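Local coordinates for protein subtilisin-like serine protease (Fervidobacterium pennivorans, PDB 1R6V) that degrades keratin into peptides as a subtilisin-like serine protease, allowing its bacterium to grow on native feathers, at residues 271-276 with 478-483; 449-454 with 485-490. The protein carries 1 engineered substitution. All coordinates share one frame; numbering follows the deposited sequence.

Contact 1: 271-276 with 478-483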
loop_
_atom_site.group_PDB
_atom_site.type_symbol
_atom_site.label_atom_id
_atom_site.label_comp_id
_atom_site.label_asym_id
_atom_site.label_seq_id
_atom_site.Cartn_x
_atom_site.Cartn_y
_atom_site.Cartn_z
ATOM N N TRP A 271 8.082 -3.650 -1.345
ATOM C CA TRP A 271 8.048 -3.532 0.108
ATOM C C TRP A 271 7.317 -2.294 0.660
ATOM O O TRP A 271 6.613 -2.363 1.676
ATOM C CB TRP A 271 9.494 -3.530 0.647
ATOM C CG TRP A 271 9.619 -3.017 2.058
ATOM C CD1 TRP A 271 9.437 -3.724 3.207
ATOM C CD2 TRP A 271 9.882 -1.659 2.461
ATOM N NE1 TRP A 271 9.562 -2.897 4.298
ATOM C CE2 TRP A 271 9.835 -1.627 3.871
ATOM C CE3 TRP A 271 10.148 -0.476 1.765
ATOM C CZ2 TRP A 271 10.041 -0.449 4.600
ATOM C CZ3 TRP A 271 10.353 0.698 2.491
ATOM C CH2 TRP A 271 10.298 0.699 3.894
ATOM N N GLY A 272 7.472 -1.169 -0.021
ATOM C CA GLY A 272 6.902 0.076 0.469
ATOM C C GLY A 272 5.412 0.230 0.681
ATOM O O GLY A 272 4.637 -0.011 -0.235
ATOM N N TYR A 273 5.015 0.627 1.893
ATOM C CA TYR A 273 3.599 0.874 2.188
ATOM C C TYR A 273 3.390 2.282 1.671
ATOM O O TYR A 273 3.972 3.233 2.196
ATOM C CB TYR A 273 3.325 0.885 3.692
ATOM C CG TYR A 273 1.858 1.016 4.053
ATOM C CD1 TYR A 273 1.102 -0.106 4.366
ATOM C CD2 TYR A 273 1.234 2.268 4.118
ATOM C CE1 TYR A 273 -0.227 0.006 4.747
ATOM C CE2 TYR A 273 -0.103 2.389 4.498
ATOM C CZ TYR A 273 -0.823 1.245 4.817
ATOM O OH TYR A 273 -2.128 1.343 5.236
ATOM N N SER A 274 2.554 2.422 0.656
ATOM C CA SER A 274 2.307 3.735 0.063
ATOM C C SER A 274 0.925 4.237 0.411
ATOM O O SER A 274 -0.065 3.536 0.186
ATOM C CB SER A 274 2.450 3.634 -1.464
ATOM O OG SER A 274 1.911 4.758 -2.143
ATOM N N TYR A 275 0.842 5.439 0.971
ATOM C CA TYR A 275 -0.474 5.983 1.285
ATOM C C TYR A 275 -1.195 6.345 0.007
ATOM O O TYR A 275 -2.432 6.290 -0.076
ATOM C CB TYR A 275 -0.360 7.204 2.181
ATOM C CG TYR A 275 -0.093 6.820 3.615
ATOM C CD1 TYR A 275 1.202 6.591 4.063
ATOM C CD2 TYR A 275 -1.147 6.665 4.520
ATOM C CE1 TYR A 275 1.447 6.223 5.384
ATOM C CE2 TYR A 275 -0.910 6.295 5.844
ATOM C CZ TYR A 275 0.393 6.084 6.260
ATOM O OH TYR A 275 0.643 5.773 7.575
ATOM N N THR A 276 -0.422 6.747 -0.995
ATOM C CA THR A 276 -0.992 7.091 -2.284
ATOM C C THR A 276 -1.600 5.869 -2.955
ATOM O O THR A 276 -2.727 5.922 -3.461
ATOM C CB THR A 276 0.080 7.688 -3.213
ATOM O OG1 THR A 276 0.525 8.921 -2.652
ATOM C CG2 THR A 276 -0.491 7.968 -4.624
ATOM N N TYR A 478 -5.464 -8.969 8.400
ATOM C CA TYR A 478 -5.403 -7.708 7.674
ATOM C C TYR A 478 -4.468 -6.750 8.379
ATOM O O TYR A 478 -4.226 -6.873 9.578
ATOM C CB TYR A 478 -6.798 -7.084 7.566
ATOM C CG TYR A 478 -7.800 -7.959 6.829
ATOM C CD1 TYR A 478 -8.823 -8.610 7.523
ATOM C CD2 TYR A 478 -7.728 -8.124 5.445
ATOM C CE1 TYR A 478 -9.759 -9.408 6.850
ATOM C CE2 TYR A 478 -8.657 -8.916 4.758
ATOM C CZ TYR A 478 -9.670 -9.549 5.473
ATOM O OH TYR A 478 -10.605 -10.297 4.804
ATOM N N TYR A 479 -3.941 -5.786 7.633
ATOM C CA TYR A 479 -3.022 -4.822 8.215
ATOM C C TYR A 479 -3.164 -3.475 7.525
ATOM O O TYR A 479 -3.397 -3.416 6.322
ATOM C CB TYR A 479 -1.585 -5.336 8.063
ATOM C CG TYR A 479 -0.501 -4.345 8.457
ATOM C CD1 TYR A 479 -0.032 -3.389 7.548
ATOM C CD2 TYR A 479 0.056 -4.366 9.731
ATOM C CE1 TYR A 479 0.969 -2.479 7.906
ATOM C CE2 TYR A 479 1.060 -3.459 10.099
ATOM C CZ TYR A 479 1.508 -2.522 9.184
ATOM O OH TYR A 479 2.489 -1.626 9.560
ATOM N N ALA A 480 -3.039 -2.402 8.293
ATOM C CA ALA A 480 -3.100 -1.048 7.748
ATOM C C ALA A 480 -2.502 -0.082 8.756
ATOM O O ALA A 480 -2.447 -0.358 9.950
ATOM C CB ALA A 480 -4.535 -0.644 7.442
ATOM N N LYS A 481 -2.056 1.063 8.270
ATOM C CA LYS A 481 -1.474 2.069 9.147
ATOM C C LYS A 481 -2.412 3.271 9.210
ATOM O O LYS A 481 -3.004 3.652 8.200
ATOM C CB LYS A 481 -0.122 2.483 8.587
ATOM C CG LYS A 481 0.810 1.301 8.405
ATOM C CD LYS A 481 2.117 1.690 7.738
ATOM C CE LYS A 481 3.104 2.248 8.738
ATOM N NZ LYS A 481 4.427 2.498 8.088
ATOM N N THR A 482 -2.549 3.885 10.379
ATOM C CA THR A 482 -3.442 5.033 10.468
ATOM C C THR A 482 -2.880 6.212 9.690
ATOM O O THR A 482 -1.666 6.409 9.633
ATOM C CB THR A 482 -3.703 5.476 11.932
ATOM O OG1 THR A 482 -2.466 5.847 12.553
ATOM C CG2 THR A 482 -4.367 4.341 12.735
ATOM N N GLY A 483 -3.776 6.984 9.082
ATOM C CA GLY A 483 -3.363 8.154 8.327
ATOM C C GLY A 483 -3.312 9.371 9.235
ATOM O O GLY A 483 -3.426 9.240 10.462
HETATM O O HOH W 1 -3.447 3.537 5.538
HETATM O O HOH W 2 -3.364 -1.331 4.443
#

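Contact 2: 449-454 with 485-490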
loop_
_atom_site.group_PDB
_atom_site.type_symbol
_atom_site.label_atom_id
_atom_site.label_comp_id
_atom_site.label_asym_id
_atom_site.label_seq_id
_atom_site.Cartn_x
_atom_site.Cartn_y
_atom_site.Cartn_z
ATOM N N GLU A 449 -16.905 -1.651 4.678
ATOM C CA GLU A 449 -15.799 -0.965 5.320
ATOM C C GLU A 449 -15.791 -1.082 6.834
ATOM O O GLU A 449 -16.824 -0.957 7.493
ATOM C CB GLU A 449 -15.786 0.524 4.951
ATOM C CG GLU A 449 -14.615 1.275 5.593
ATOM C CD GLU A 449 -14.129 2.440 4.751
ATOM O OE1 GLU A 449 -13.439 2.201 3.735
ATOM O OE2 GLU A 449 -14.450 3.589 5.100
ATOM N N PHE A 450 -14.605 -1.346 7.370
ATOM C CA PHE A 450 -14.392 -1.410 8.811
ATOM C C PHE A 450 -13.275 -0.397 9.059
ATOM O O PHE A 450 -12.320 -0.342 8.290
ATOM C CB PHE A 450 -13.913 -2.802 9.245
ATOM C CG PHE A 450 -13.543 -2.878 10.693
ATOM C CD1 PHE A 450 -14.511 -2.691 11.681
ATOM C CD2 PHE A 450 -12.215 -3.092 11.073
ATOM C CE1 PHE A 450 -14.162 -2.709 13.032
ATOM C CE2 PHE A 450 -11.847 -3.114 12.414
ATOM C CZ PHE A 450 -12.818 -2.923 13.402
ATOM N N GLN A 451 -13.396 0.413 10.102
ATOM C CA GLN A 451 -12.329 1.379 10.387
ATOM C C GLN A 451 -11.875 1.289 11.824
ATOM O O GLN A 451 -12.661 0.958 12.712
ATOM C CB GLN A 451 -12.799 2.812 10.138
ATOM C CG GLN A 451 -13.123 3.148 8.693
ATOM C CD GLN A 451 -13.420 4.626 8.498
ATOM O OE1 GLN A 451 -13.880 5.303 9.419
ATOM N NE2 GLN A 451 -13.167 5.130 7.294
ATOM N N VAL A 452 -10.592 1.562 12.049
ATOM C CA VAL A 452 -10.051 1.609 13.398
ATOM C C VAL A 452 -9.566 3.057 13.475
ATOM O O VAL A 452 -8.780 3.501 12.639
ATOM C CB VAL A 452 -8.881 0.605 13.628
ATOM C CG1 VAL A 452 -8.304 0.796 15.041
ATOM C CG2 VAL A 452 -9.398 -0.845 13.494
ATOM N N VAL A 453 -10.090 3.797 14.444
ATOM C CA VAL A 453 -9.737 5.202 14.625
ATOM C C VAL A 453 -8.970 5.339 15.934
ATOM O O VAL A 453 -9.526 5.093 17.000
ATOM C CB VAL A 453 -10.999 6.087 14.707
ATOM C CG1 VAL A 453 -10.603 7.560 14.691
ATOM C CG2 VAL A 453 -11.945 5.776 13.540
ATOM N N VAL A 454 -7.697 5.725 15.848
ATOM C CA VAL A 454 -6.847 5.881 17.043
ATOM C C VAL A 454 -6.661 7.374 17.307
ATOM O O VAL A 454 -6.260 8.109 16.412
ATOM C CB VAL A 454 -5.457 5.229 16.821
ATOM C CG1 VAL A 454 -4.635 5.249 18.124
ATOM C CG2 VAL A 454 -5.627 3.795 16.317
ATOM N N ASP A 485 -5.432 11.467 10.103
ATOM C CA ASP A 485 -6.588 11.654 10.971
ATOM C C ASP A 485 -6.788 10.490 11.929
ATOM O O ASP A 485 -7.836 10.375 12.557
ATOM C CB ASP A 485 -7.859 11.878 10.154
ATOM C CG ASP A 485 -7.766 13.104 9.253
ATOM O OD1 ASP A 485 -7.178 14.130 9.675
ATOM O OD2 ASP A 485 -8.294 13.046 8.121
ATOM N N GLY A 486 -5.776 9.630 12.029
ATOM C CA GLY A 486 -5.839 8.499 12.940
ATOM C C GLY A 486 -6.686 7.330 12.473
ATOM O O GLY A 486 -6.929 6.381 13.222
ATOM N N ILE A 487 -7.116 7.372 11.226
ATOM C CA ILE A 487 -7.959 6.295 10.731
ATOM C C ILE A 487 -7.238 5.262 9.881
ATOM O O ILE A 487 -6.468 5.607 8.989
ATOM C CB ILE A 487 -9.142 6.878 9.926
ATOM C CG1 ILE A 487 -9.946 7.823 10.825
ATOM C CG2 ILE A 487 -10.025 5.746 9.388
ATOM C CD1 ILE A 487 -10.900 8.734 10.085
ATOM N N ALA A 488 -7.477 3.986 10.183
ATOM C CA ALA A 488 -6.917 2.888 9.401
ATOM C C ALA A 488 -8.198 2.296 8.817
ATOM O O ALA A 488 -9.093 1.889 9.565
ATOM C CB ALA A 488 -6.212 1.866 10.299
ATOM N N ARG A 489 -8.290 2.272 7.491
ATOM C CA ARG A 489 -9.487 1.791 6.809
ATOM C C ARG A 489 -9.292 0.415 6.227
ATOM O O ARG A 489 -8.265 0.137 5.608
ATOM C CB ARG A 489 -9.874 2.734 5.658
ATOM C CG ARG A 489 -9.954 4.204 6.020
ATOM C CD ARG A 489 -10.312 5.038 4.787
ATOM N NE ARG A 489 -11.716 4.884 4.410
ATOM C CZ ARG A 489 -12.355 5.657 3.533
ATOM N NH1 ARG A 489 -11.718 6.654 2.923
ATOM N NH2 ARG A 489 -13.639 5.444 3.274
ATOM N N PHE A 490 -10.307 -0.432 6.402
ATOM C CA PHE A 490 -10.274 -1.800 5.897
ATOM C C PHE A 490 -11.490 -2.041 5.005
ATOM O O PHE A 490 -12.526 -2.474 5.488
ATOM C CB PHE A 490 -10.305 -2.786 7.073
ATOM C CG PHE A 490 -9.088 -2.700 7.954
ATOM C CD1 PHE A 490 -8.999 -1.745 8.961
ATOM C CD2 PHE A 490 -8.020 -3.562 7.749
ATOM C CE1 PHE A 490 -7.856 -1.647 9.757
ATOM C CE2 PHE A 490 -6.871 -3.475 8.535
ATOM C CZ PHE A 490 -6.791 -2.516 9.539
#

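Contact 1: 271-276 with 478-483
Y273 meets the backbone and side chain of K481 where the subtilisin-like catalytic domain abuts the first beta-sandwich domain: the loop leading into helix 275-286 faces strand 478-481, an outermost strand of its four-stranded antiparallel sheet. Y273 CG points away from the backbone N (chi1 -175°), which carries the ring across to the strand. Its OH accepts a nearly linear hydrogen bond from K481 N at 3.0 Å, giving an edge-strand N-H a partner from the other domain. Two waters extend this grip: one links Y273 OH to K481 O, the other links it to Y479 O. Over one face of the ring lies K481, whose aliphatic chain slides past in the opposite direction and sets CD 3.7 Å from the Y273 centroid, a CH-pi contact that a long, flexible lysine can make while its amine continues beyond the ring. Y479 adds a lighter touch, its CE1 4.2 Å from Y273 CE1. A leucine in place of Y273 would probably leave K481 N without its acceptor and both waters without their shared anchor. S274 occupies the N-cap, its OG bonded to M277 N. Y275 begins the helix and packs its ring face on Y273, while Y275 OH, 3.5 Å from K481 CB, donates to T482 O at 3.2 Å from above the carbonyl plane, 44° out of it.

Contact 2: 449-454 with 485-490
G486 starts the pairing, its O accepting from V454 N at 2.8 Å. Its phi is positive (77°), and a side chain here would run into V454 O, so glycine fits the turn into the strand. I487 stands beside V453, CG1 to CG1 at 3.9 Å, both pointing the same way, and its CG2 lies 3.7 Å from Q451 CD; beta-branched I487 and V453 suit an extended chain. A488 exchanges two backbone hydrogen bonds with V452, and its small methyl sits on the opposite face, toward strand 466-471 of the other sheet. The four bridges from V453–I487 to F450–F490 alternate between non-hydrogen-bonded and hydrogen-bonded antiparallel pairs within an Ig-like beta-sandwich, strand 487-494 lying at the edge of a sheet whose middle strand is 446-455. R489 rejoins the I487 face. Its chain bends at chi3 (74°), which brings NE and NH2 side-on to E449, and both grip the one atom OE2: NH2 on the syn lone pair at 2.7 Å, NE at 3.1 Å from above the carboxylate plane. OE2 lies in the guanidinium plane, although the two flat groups are turned 76° apart. E286 is a further, weak and distant, partner of R489 NH2. F490 returns to the buried face, where its ring lies alongside F450, F490 CD1 to F450 CD2 at 4.1 Å, and its CE1 touches V452 CG2 at 4.1 Å.

How the contacts relate
The two contacts involve the two opposing sheets of one beta-sandwich: 478-483 in contact 1 and 485-490 in contact 2 follow each other along the chain, yet their strands belong to different sheets. Their centres are 12 Å apart and they meet in the sandwich core. F490 joins them, its CZ 3.6 Å from A480 CB and its CD2 3.7 Å from Y478 CB, while T482 CG2 approaches V454 CG2 at 3.8 Å. Contact 1 therefore fastens one sheet to the catalytic domain, and contact 2 builds the sheet behind it. Both lie away from the charge relay residues and the calcium site.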